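Local coordinates for putative translation initiation inhibitor (Salmonella typhimurium, PDB 3GTZ), which is of unknown function but belongs to the RutC (YjgF-like) family, and may act as a translation initiation inhibitor, at residues A[38-43]-A[106-111]; A[60-65]-A[110-115]; A[66-71]-A[95-100]. One frame throughout, in Å; residues are numbered along the deposited sequence.

Contact 1: A[38-43]-A[106-111]; sequences FEQTAN and YKVEIK
The carbonyl oxygen OE1 of Gln40 takes the backbone N-H of Lys107 in a short, nearly straight hydrogen bond, with 2.6 Å between OE1 and N. The donor stands slightly off the plane of the amide carbonyl. Gln40 has CG beside its own backbone N (chi1 -79°) and is extended beyond it, so the amide spans from the helix to the turn that leads into the strand. Glutamine suits this place because its amide both accepts and donates: NE2 gives hydrogen bonds to the main-chain oxygens of Asn32 and Lys105, which leaves little freedom for the amide to rotate. Lys107 passes Gln40 at about a right angle, its CG 3.4 Å from OE1, and its bent chain takes NZ to the backbone oxygens of Lys105 and Ala35.

Farther along the strand the contact becomes mostly apolar. Val108 projects toward the helix, and its CG1 meets Gln40 CB at 3.6 Å and Thr41 OG1 at 3.5 Å. That hydroxyl hydrogen-bonds to the backbone oxygen of Ala37, one turn earlier, which allows a threonine to lie against a valine in a buried layer. Its methyl CG2 lies farther along, 4.4 Å from Ile110 CD1.

The axes of helix segment 38-43 and strand segment 108-111 come within 8.3 Å, with their directions 21° apart. Helix 37-54 packs over strand 108-115 while linking the two strands beside it, 23-28 and 62-69, in a beta-alpha-beta crossover. Thr41 also touches Met78 and Ala81 of helix 75-85, and Ile110 reaches Leu45 and Ile48 farther along helix 37-54.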
loop_
_atom_site.group_PDB
_atom_site.type_symbol
_atom_site.label_atom_id
_atom_site.label_comp_id
_atom_site.label_asym_id
_atom_site.label_seq_id
_atom_site.Cartn_x
_atom_site.Cartn_y
_atom_site.Cartn_z
ATOM N N PHE A 38 -11.279 -7.130 -18.453
ATOM C CA PHE A 38 -12.620 -6.731 -18.034
ATOM C C PHE A 38 -13.247 -7.818 -17.171
ATOM O O PHE A 38 -13.724 -7.549 -16.076
ATOM C CB PHE A 38 -13.560 -6.388 -19.188
ATOM C CG PHE A 38 -14.960 -6.115 -18.715
ATOM C CD1 PHE A 38 -15.274 -4.902 -18.116
ATOM C CD2 PHE A 38 -15.923 -7.108 -18.760
ATOM C CE1 PHE A 38 -16.531 -4.661 -17.634
ATOM C CE2 PHE A 38 -17.170 -6.886 -18.256
ATOM C CZ PHE A 38 -17.482 -5.651 -17.680
ATOM N N GLU A 39 -13.212 -9.048 -17.641
ATOM C CA GLU A 39 -13.709 -10.152 -16.833
ATOM C C GLU A 39 -12.951 -10.273 -15.518
ATOM O O GLU A 39 -13.576 -10.417 -14.473
ATOM C CB GLU A 39 -13.649 -11.460 -17.586
ATOM C CG GLU A 39 -14.289 -12.625 -16.842
ATOM C CD GLU A 39 -14.513 -13.826 -17.728
ATOM O OE1 GLU A 39 -14.447 -13.708 -18.968
ATOM O OE2 GLU A 39 -14.770 -14.915 -17.190
ATOM N N GLN A 40 -11.619 -10.180 -15.554
ATOM C CA GLN A 40 -10.822 -10.399 -14.349
ATOM C C GLN A 40 -11.115 -9.308 -13.328
ATOM O O GLN A 40 -11.266 -9.607 -12.134
ATOM C CB GLN A 40 -9.336 -10.475 -14.667
ATOM C CG GLN A 40 -8.868 -11.837 -15.241
ATOM C CD GLN A 40 -7.360 -12.045 -15.212
ATOM O OE1 GLN A 40 -6.626 -11.153 -14.851
ATOM N NE2 GLN A 40 -6.900 -13.233 -15.579
ATOM N N THR A 41 -11.271 -8.060 -13.790
ATOM C CA THR A 41 -11.608 -6.968 -12.871
ATOM C C THR A 41 -13.026 -7.111 -12.279
ATOM O O THR A 41 -13.216 -7.037 -11.075
ATOM C CB THR A 41 -11.432 -5.594 -13.539
ATOM O OG1 THR A 41 -10.090 -5.482 -14.035
ATOM C CG2 THR A 41 -11.767 -4.425 -12.542
ATOM N N ALA A 42 -14.016 -7.328 -13.139
ATOM C CA ALA A 42 -15.420 -7.516 -12.722
ATOM C C ALA A 42 -15.575 -8.668 -11.724
ATOM O O ALA A 42 -16.282 -8.583 -10.717
ATOM C CB ALA A 42 -16.229 -7.808 -13.936
ATOM N N ASN A 43 -14.895 -9.756 -12.030
ATOM C CA ASN A 43 -14.894 -10.953 -11.201
ATOM C C ASN A 43 -14.208 -10.682 -9.860
ATOM O O ASN A 43 -14.662 -11.156 -8.829
ATOM C CB ASN A 43 -14.174 -12.046 -11.969
ATOM C CG ASN A 43 -14.467 -13.452 -11.466
ATOM O OD1 ASN A 43 -14.503 -13.720 -10.295
ATOM N ND2 ASN A 43 -14.616 -14.382 -12.415
ATOM N N TYR A 106 -2.319 -12.971 -14.937
ATOM C CA TYR A 106 -3.118 -11.983 -14.194
ATOM C C TYR A 106 -3.082 -10.665 -14.913
ATOM O O TYR A 106 -2.003 -10.100 -15.082
ATOM C CB TYR A 106 -2.553 -11.707 -12.793
ATOM C CG TYR A 106 -2.691 -12.784 -11.749
ATOM C CD1 TYR A 106 -3.560 -13.859 -11.906
ATOM C CD2 TYR A 106 -1.947 -12.706 -10.573
ATOM C CE1 TYR A 106 -3.667 -14.847 -10.916
ATOM C CE2 TYR A 106 -2.042 -13.685 -9.583
ATOM C CZ TYR A 106 -2.902 -14.747 -9.754
ATOM O OH TYR A 106 -3.012 -15.706 -8.768
ATOM N N LYS A 107 -4.234 -10.127 -15.301
ATOM C CA LYS A 107 -4.212 -8.799 -15.921
ATOM C C LYS A 107 -4.372 -7.738 -14.817
ATOM O O LYS A 107 -3.968 -6.602 -14.975
ATOM C CB LYS A 107 -5.250 -8.624 -17.070
ATOM C CG LYS A 107 -5.663 -9.885 -17.868
ATOM C CD LYS A 107 -4.597 -10.530 -18.679
ATOM C CE LYS A 107 -5.137 -11.720 -19.546
ATOM N NZ LYS A 107 -5.297 -13.115 -18.911
ATOM N N VAL A 108 -4.930 -8.137 -13.683
ATOM C CA VAL A 108 -5.304 -7.198 -12.617
ATOM C C VAL A 108 -5.171 -7.864 -11.245
ATOM O O VAL A 108 -5.243 -9.090 -11.124
ATOM C CB VAL A 108 -6.737 -6.678 -12.819
ATOM C CG1 VAL A 108 -7.709 -7.829 -12.896
ATOM C CG2 VAL A 108 -7.130 -5.758 -11.727
ATOM N N GLU A 109 -4.961 -7.036 -10.227
ATOM C CA GLU A 109 -4.989 -7.452 -8.836
ATOM C C GLU A 109 -5.462 -6.230 -8.022
ATOM O O GLU A 109 -5.241 -5.084 -8.440
ATOM C CB GLU A 109 -3.585 -7.875 -8.482
ATOM C CG GLU A 109 -3.328 -8.447 -7.150
ATOM C CD GLU A 109 -1.933 -9.103 -7.110
ATOM O OE1 GLU A 109 -1.149 -8.787 -6.175
ATOM O OE2 GLU A 109 -1.615 -9.889 -8.045
ATOM N N ILE A 110 -6.152 -6.439 -6.907
ATOM C CA ILE A 110 -6.805 -5.301 -6.230
ATOM C C ILE A 110 -6.712 -5.386 -4.704
ATOM O O ILE A 110 -7.271 -6.294 -4.100
ATOM C CB ILE A 110 -8.302 -5.191 -6.617
ATOM C CG1 ILE A 110 -8.494 -5.086 -8.145
ATOM C CG2 ILE A 110 -8.914 -3.991 -5.940
ATOM C CD1 ILE A 110 -9.952 -5.000 -8.593
ATOM N N LYS A 111 -6.005 -4.456 -4.081
ATOM C CA LYS A 111 -5.887 -4.482 -2.637
ATOM C C LYS A 111 -6.860 -3.466 -2.050
ATOM O O LYS A 111 -7.043 -2.365 -2.558
ATOM C CB LYS A 111 -4.397 -4.310 -2.191
ATOM C CG LYS A 111 -4.060 -3.125 -1.364
ATOM C CD LYS A 111 -2.556 -3.109 -0.896
ATOM C CE LYS A 111 -2.412 -2.563 0.584
ATOM N NZ LYS A 111 -3.229 -1.283 0.951
#

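Contact 2: A[60-65]-A[110-115]; sequences SRILDA and IKIVAA
Ala115, Val113 and Arg61 give up the most surface where segments 60-65 and 110-115 pair as antiparallel strands. Ala115 meets Arg61 at two points. Its N-H gives an almost straight hydrogen bond to the backbone oxygen of Arg61 (N to O 3.0 Å), while its methyl lies against one face of the guanidinium, with CB 3.6 Å from NH2 and offset toward the rim of that flat group. Bends at chi2 and chi3 fold the arginine back over the neighbouring strand. A side chain as small as alanine lets the guanidinium settle this close.

Val113 is the residue opposite a classic beta bulge formed by Leu63 and Asp64. Its backbone oxygen accepts from two successive N-H groups, Leu63 N at 2.9 Å and Asp64 N at 3.2 Å, the first of them in the carbonyl plane. Leu63 is the extra residue, with a near-helical psi of -47° that shifts the register by one. Beyond it, Val113 N returns a bond to Asp64 O, 3.1 Å away, making a hydrogen-bonded pair whose side chains share one face. Leu63 leans over the strand, and its CD1 comes within 3.8 Å of the backbone C of Ala114.

Ile62, Ala65, Ile112 and Ala114 lie on the other face. There CD1 of Ile112 touches both Ala65 CB, at 3.5 Å, and Ile62 CG2, at 3.9 Å, the two alanines leaving room for the branched chains.

That face is packed by Ile48 and Leu52 of helix 37-54 and by Trp82 and Trp85 of helix 75-85. The face with Asp64 and Val113 looks toward the third subunit, whose Trp25 packs on Asp64, and strand 23-28 continues the sheet beyond strand 108-115.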
loop_
_atom_site.group_PDB
_atom_site.type_symbol
_atom_site.label_atom_id
_atom_site.label_comp_id
_atom_site.label_asym_id
_atom_site.label_seq_id
_atom_site.Cartn_x
_atom_site.Cartn_y
_atom_site.Cartn_z
ATOM N N SER A 60 -19.900 -0.450 0.114
ATOM C CA SER A 60 -20.068 0.942 0.491
ATOM C C SER A 60 -19.118 1.291 1.576
ATOM O O SER A 60 -19.050 2.456 1.897
ATOM C CB SER A 60 -21.463 1.260 1.080
ATOM O OG SER A 60 -22.391 0.272 0.777
ATOM N N ARG A 61 -18.474 0.294 2.198
ATOM C CA ARG A 61 -17.649 0.524 3.374
ATOM C C ARG A 61 -16.167 0.403 3.067
ATOM O O ARG A 61 -15.361 0.331 3.971
ATOM C CB ARG A 61 -18.024 -0.431 4.496
ATOM C CG ARG A 61 -19.544 -0.432 4.900
ATOM C CD ARG A 61 -19.848 0.376 6.142
ATOM N NE ARG A 61 -19.194 -0.199 7.313
ATOM C CZ ARG A 61 -18.860 0.472 8.419
ATOM N NH1 ARG A 61 -19.118 1.761 8.534
ATOM N NH2 ARG A 61 -18.256 -0.154 9.419
ATOM N N ILE A 62 -15.795 0.410 1.795
ATOM C CA ILE A 62 -14.405 0.257 1.437
ATOM C C ILE A 62 -13.777 1.626 1.580
ATOM O O ILE A 62 -14.357 2.620 1.161
ATOM C CB ILE A 62 -14.228 -0.235 0.002
ATOM C CG1 ILE A 62 -14.781 -1.647 -0.161
ATOM C CG2 ILE A 62 -12.760 -0.168 -0.422
ATOM C CD1 ILE A 62 -14.933 -2.078 -1.616
ATOM N N LEU A 63 -12.571 1.669 2.135
ATOM C CA LEU A 63 -11.905 2.924 2.442
ATOM C C LEU A 63 -10.908 3.325 1.374
ATOM O O LEU A 63 -10.915 4.456 0.926
ATOM C CB LEU A 63 -11.210 2.814 3.787
ATOM C CG LEU A 63 -12.099 2.386 4.948
ATOM C CD1 LEU A 63 -11.231 2.039 6.155
ATOM C CD2 LEU A 63 -13.045 3.515 5.259
ATOM N N ASP A 64 -10.073 2.390 0.953
ATOM C CA ASP A 64 -9.016 2.660 -0.016
ATOM C C ASP A 64 -8.792 1.464 -0.926
ATOM O O ASP A 64 -8.821 0.360 -0.459
ATOM C CB ASP A 64 -7.732 2.970 0.721
ATOM C CG ASP A 64 -6.630 3.407 -0.210
ATOM O OD1 ASP A 64 -6.668 4.534 -0.728
ATOM O OD2 ASP A 64 -5.736 2.606 -0.461
ATOM N N ALA A 65 -8.570 1.684 -2.215
ATOM C CA ALA A 65 -8.342 0.585 -3.174
ATOM C C ALA A 65 -7.158 0.904 -4.077
ATOM O O ALA A 65 -7.035 1.997 -4.593
ATOM C CB ALA A 65 -9.590 0.317 -4.026
ATOM N N ILE A 110 -6.152 -6.439 -6.907
ATOM C CA ILE A 110 -6.805 -5.301 -6.230
ATOM C C ILE A 110 -6.712 -5.386 -4.704
ATOM O O ILE A 110 -7.271 -6.294 -4.100
ATOM C CB ILE A 110 -8.302 -5.191 -6.617
ATOM C CG1 ILE A 110 -8.494 -5.086 -8.145
ATOM C CG2 ILE A 110 -8.914 -3.991 -5.940
ATOM C CD1 ILE A 110 -9.952 -5.000 -8.593
ATOM N N LYS A 111 -6.005 -4.456 -4.081
ATOM C CA LYS A 111 -5.887 -4.482 -2.637
ATOM C C LYS A 111 -6.860 -3.466 -2.050
ATOM O O LYS A 111 -7.043 -2.365 -2.558
ATOM C CB LYS A 111 -4.397 -4.310 -2.191
ATOM C CG LYS A 111 -4.060 -3.125 -1.364
ATOM C CD LYS A 111 -2.556 -3.109 -0.896
ATOM C CE LYS A 111 -2.412 -2.563 0.584
ATOM N NZ LYS A 111 -3.229 -1.283 0.951
ATOM N N ILE A 112 -7.444 -3.859 -0.944
ATOM C CA ILE A 112 -8.621 -3.234 -0.334
ATOM C C ILE A 112 -8.352 -3.095 1.147
ATOM O O ILE A 112 -7.909 -4.051 1.772
ATOM C CB ILE A 112 -9.795 -4.192 -0.579
ATOM C CG1 ILE A 112 -10.278 -4.007 -2.014
ATOM C CG2 ILE A 112 -10.890 -4.091 0.422
ATOM C CD1 ILE A 112 -10.453 -2.613 -2.398
ATOM N N VAL A 113 -8.526 -1.893 1.685
ATOM C CA VAL A 113 -8.719 -1.698 3.123
ATOM C C VAL A 113 -10.157 -1.218 3.301
ATOM O O VAL A 113 -10.567 -0.329 2.593
ATOM C CB VAL A 113 -7.808 -0.602 3.682
ATOM C CG1 VAL A 113 -7.835 -0.614 5.187
ATOM C CG2 VAL A 113 -6.381 -0.748 3.166
ATOM N N ALA A 114 -10.909 -1.817 4.224
ATOM C CA ALA A 114 -12.334 -1.535 4.440
ATOM C C ALA A 114 -12.669 -1.434 5.931
ATOM O O ALA A 114 -11.892 -1.921 6.764
ATOM C CB ALA A 114 -13.180 -2.656 3.813
ATOM N N ALA A 115 -13.826 -0.835 6.256
ATOM C CA ALA A 115 -14.322 -0.758 7.643
ATOM C C ALA A 115 -15.212 -1.956 7.884
ATOM O O ALA A 115 -15.947 -2.381 6.989
ATOM C CB ALA A 115 -15.094 0.507 7.891
#

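Contact 3: A[66-71]-A[95-100]; sequences TIFLSD and CTVQAG
The Phe68 ring meets Val97 obliquely along its CD1-CE1 side, with Val97 CG2 3.3 Å from CD1 and Ala99 CB 4.1 Å from the same atom. Phe68 and Val97 lie side by side, pointing the same way, because both project from the same face of the sheet. The other flat group, the amide of Gln98, sends NE2 to Ser70 O at 2.8 Å; the donor stands well above the carbonyl plane, 62° out of it. A bend at chi2 (-88°) turns the glutamine chain back to that oxygen just where the strand pairing ends.

Between them the backbones alternate: Ile67 N to Cys95 O, Val97 N to Ile67 O, Leu69 N to Val97 O and Ala99 N to Leu69 O, the last 2.9 Å long. On the face opposite Phe68, the methyl CG2 of Thr96 touches Leu69 CD1 at 3.8 Å and Ile67 CB at 4.0 Å; beta-branched residues suit such extended chains.

Strands 62-69 and 93-98 are the parallel arms of a beta-alpha-beta unit. Its helix 75-85 lays Phe75 and Met78 on Ile67, Leu69 and Thr96, while Phe68 and Val97 face the neighbouring subunits.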
loop_
_atom_site.group_PDB
_atom_site.type_symbol
_atom_site.label_atom_id
_atom_site.label_comp_id
_atom_site.label_asym_id
_atom_site.label_seq_id
_atom_site.Cartn_x
_atom_site.Cartn_y
_atom_site.Cartn_z
ATOM N N THR A 66 -6.278 -0.056 -4.258
ATOM C CA THR A 66 -5.156 0.095 -5.146
ATOM C C THR A 66 -5.251 -1.015 -6.153
ATOM O O THR A 66 -5.322 -2.173 -5.786
ATOM C CB THR A 66 -3.857 0.011 -4.382
ATOM O OG1 THR A 66 -3.936 0.911 -3.265
ATOM C CG2 THR A 66 -2.650 0.395 -5.263
ATOM N N ILE A 67 -5.306 -0.640 -7.424
ATOM C CA ILE A 67 -5.448 -1.563 -8.535
ATOM C C ILE A 67 -4.110 -1.656 -9.260
ATOM O O ILE A 67 -3.574 -0.652 -9.698
ATOM C CB ILE A 67 -6.526 -1.051 -9.506
ATOM C CG1 ILE A 67 -7.855 -0.851 -8.759
ATOM C CG2 ILE A 67 -6.743 -2.009 -10.618
ATOM C CD1 ILE A 67 -9.042 -0.504 -9.686
ATOM N N PHE A 68 -3.561 -2.860 -9.353
ATOM C CA PHE A 68 -2.341 -3.103 -10.104
ATOM C C PHE A 68 -2.719 -3.804 -11.395
ATOM O O PHE A 68 -3.398 -4.805 -11.379
ATOM C CB PHE A 68 -1.377 -3.963 -9.314
ATOM C CG PHE A 68 -0.850 -3.311 -8.069
ATOM C CD1 PHE A 68 0.181 -2.417 -8.135
ATOM C CD2 PHE A 68 -1.392 -3.609 -6.822
ATOM C CE1 PHE A 68 0.688 -1.805 -6.979
ATOM C CE2 PHE A 68 -0.896 -3.011 -5.651
ATOM C CZ PHE A 68 0.148 -2.104 -5.731
ATOM N N LEU A 69 -2.308 -3.238 -12.523
ATOM C CA LEU A 69 -2.536 -3.850 -13.842
ATOM C C LEU A 69 -1.202 -4.263 -14.391
ATOM O O LEU A 69 -0.241 -3.531 -14.241
ATOM C CB LEU A 69 -3.156 -2.829 -14.791
ATOM C CG LEU A 69 -4.571 -2.357 -14.468
ATOM C CD1 LEU A 69 -4.813 -1.031 -15.125
ATOM C CD2 LEU A 69 -5.648 -3.379 -14.873
ATOM N N SER A 70 -1.142 -5.402 -15.053
ATOM C CA SER A 70 0.082 -5.823 -15.714
ATOM C C SER A 70 0.406 -5.037 -17.008
ATOM O O SER A 70 1.563 -4.989 -17.438
ATOM C CB SER A 70 0.033 -7.327 -15.995
ATOM O OG SER A 70 -0.931 -7.630 -16.962
ATOM N N ASP A 71 -0.605 -4.402 -17.599
ATOM C CA ASP A 71 -0.466 -3.781 -18.908
ATOM C C ASP A 71 -1.267 -2.499 -18.902
ATOM O O ASP A 71 -2.389 -2.469 -18.437
ATOM C CB ASP A 71 -0.971 -4.729 -20.002
ATOM C CG ASP A 71 -0.322 -4.487 -21.361
ATOM O OD1 ASP A 71 0.065 -3.324 -21.672
ATOM O OD2 ASP A 71 -0.237 -5.464 -22.152
ATOM N N CYS A 95 -6.608 4.273 -6.654
ATOM C CA CYS A 95 -5.291 4.487 -7.117
ATOM C C CYS A 95 -4.953 3.293 -8.035
ATOM O O CYS A 95 -5.046 2.131 -7.619
ATOM C CB CYS A 95 -4.453 4.568 -5.851
ATOM S SG CYS A 95 -2.824 4.201 -6.057
ATOM N N THR A 96 -4.640 3.594 -9.294
ATOM C CA THR A 96 -4.325 2.590 -10.285
ATOM C C THR A 96 -2.919 2.781 -10.828
ATOM O O THR A 96 -2.575 3.872 -11.269
ATOM C CB THR A 96 -5.294 2.675 -11.458
ATOM O OG1 THR A 96 -6.628 2.776 -10.955
ATOM C CG2 THR A 96 -5.206 1.450 -12.302
ATOM N N VAL A 97 -2.121 1.716 -10.801
ATOM C CA VAL A 97 -0.780 1.720 -11.366
ATOM C C VAL A 97 -0.489 0.426 -12.092
ATOM O O VAL A 97 -1.094 -0.591 -11.797
ATOM C CB VAL A 97 0.276 1.865 -10.281
ATOM C CG1 VAL A 97 0.017 3.117 -9.466
ATOM C CG2 VAL A 97 0.330 0.593 -9.396
ATOM N N GLN A 98 0.473 0.461 -13.015
ATOM C CA GLN A 98 0.854 -0.720 -13.797
ATOM C C GLN A 98 2.123 -1.289 -13.239
ATOM O O GLN A 98 3.047 -0.581 -13.012
ATOM C CB GLN A 98 1.067 -0.353 -15.252
ATOM C CG GLN A 98 1.406 -1.528 -16.139
ATOM C CD GLN A 98 2.883 -1.800 -16.202
ATOM O OE1 GLN A 98 3.684 -0.889 -16.131
ATOM N NE2 GLN A 98 3.248 -3.055 -16.347
ATOM N N ALA A 99 2.156 -2.584 -13.011
ATOM C CA ALA A 99 3.294 -3.223 -12.381
ATOM C C ALA A 99 3.346 -4.689 -12.785
ATOM O O ALA A 99 2.406 -5.213 -13.385
ATOM C CB ALA A 99 3.204 -3.079 -10.887
ATOM N N GLY A 100 4.455 -5.346 -12.477
ATOM C CA GLY A 100 4.576 -6.765 -12.749
ATOM C C GLY A 100 3.881 -7.559 -11.660
ATOM O O GLY A 100 4.028 -7.275 -10.489
#

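All three contacts belong to one mixed sheet with helices 37-54 and 75-85 on one face. Contacts 1 and 2 share strand 108-115, with centres about 15 Å apart; contacts 2 and 3 share strand 62-69, about 16 Å apart. Contacts 1 and 3 lie closer, about 10 Å between centres, and probable backbone hydrogen bonds join strand 108-115 to strand 62-69 between them, such as Lys111 N to Thr66 O (2.9 Å). Along the chain contact 3 is nested within the loops closed by contacts 1 and 2; the C-terminal strand 108-115 lies between strands 23-28 and 62-69, which come earlier in the sequence. The sheet's other face meets neighbouring subunits, consistent with the trimers of this family.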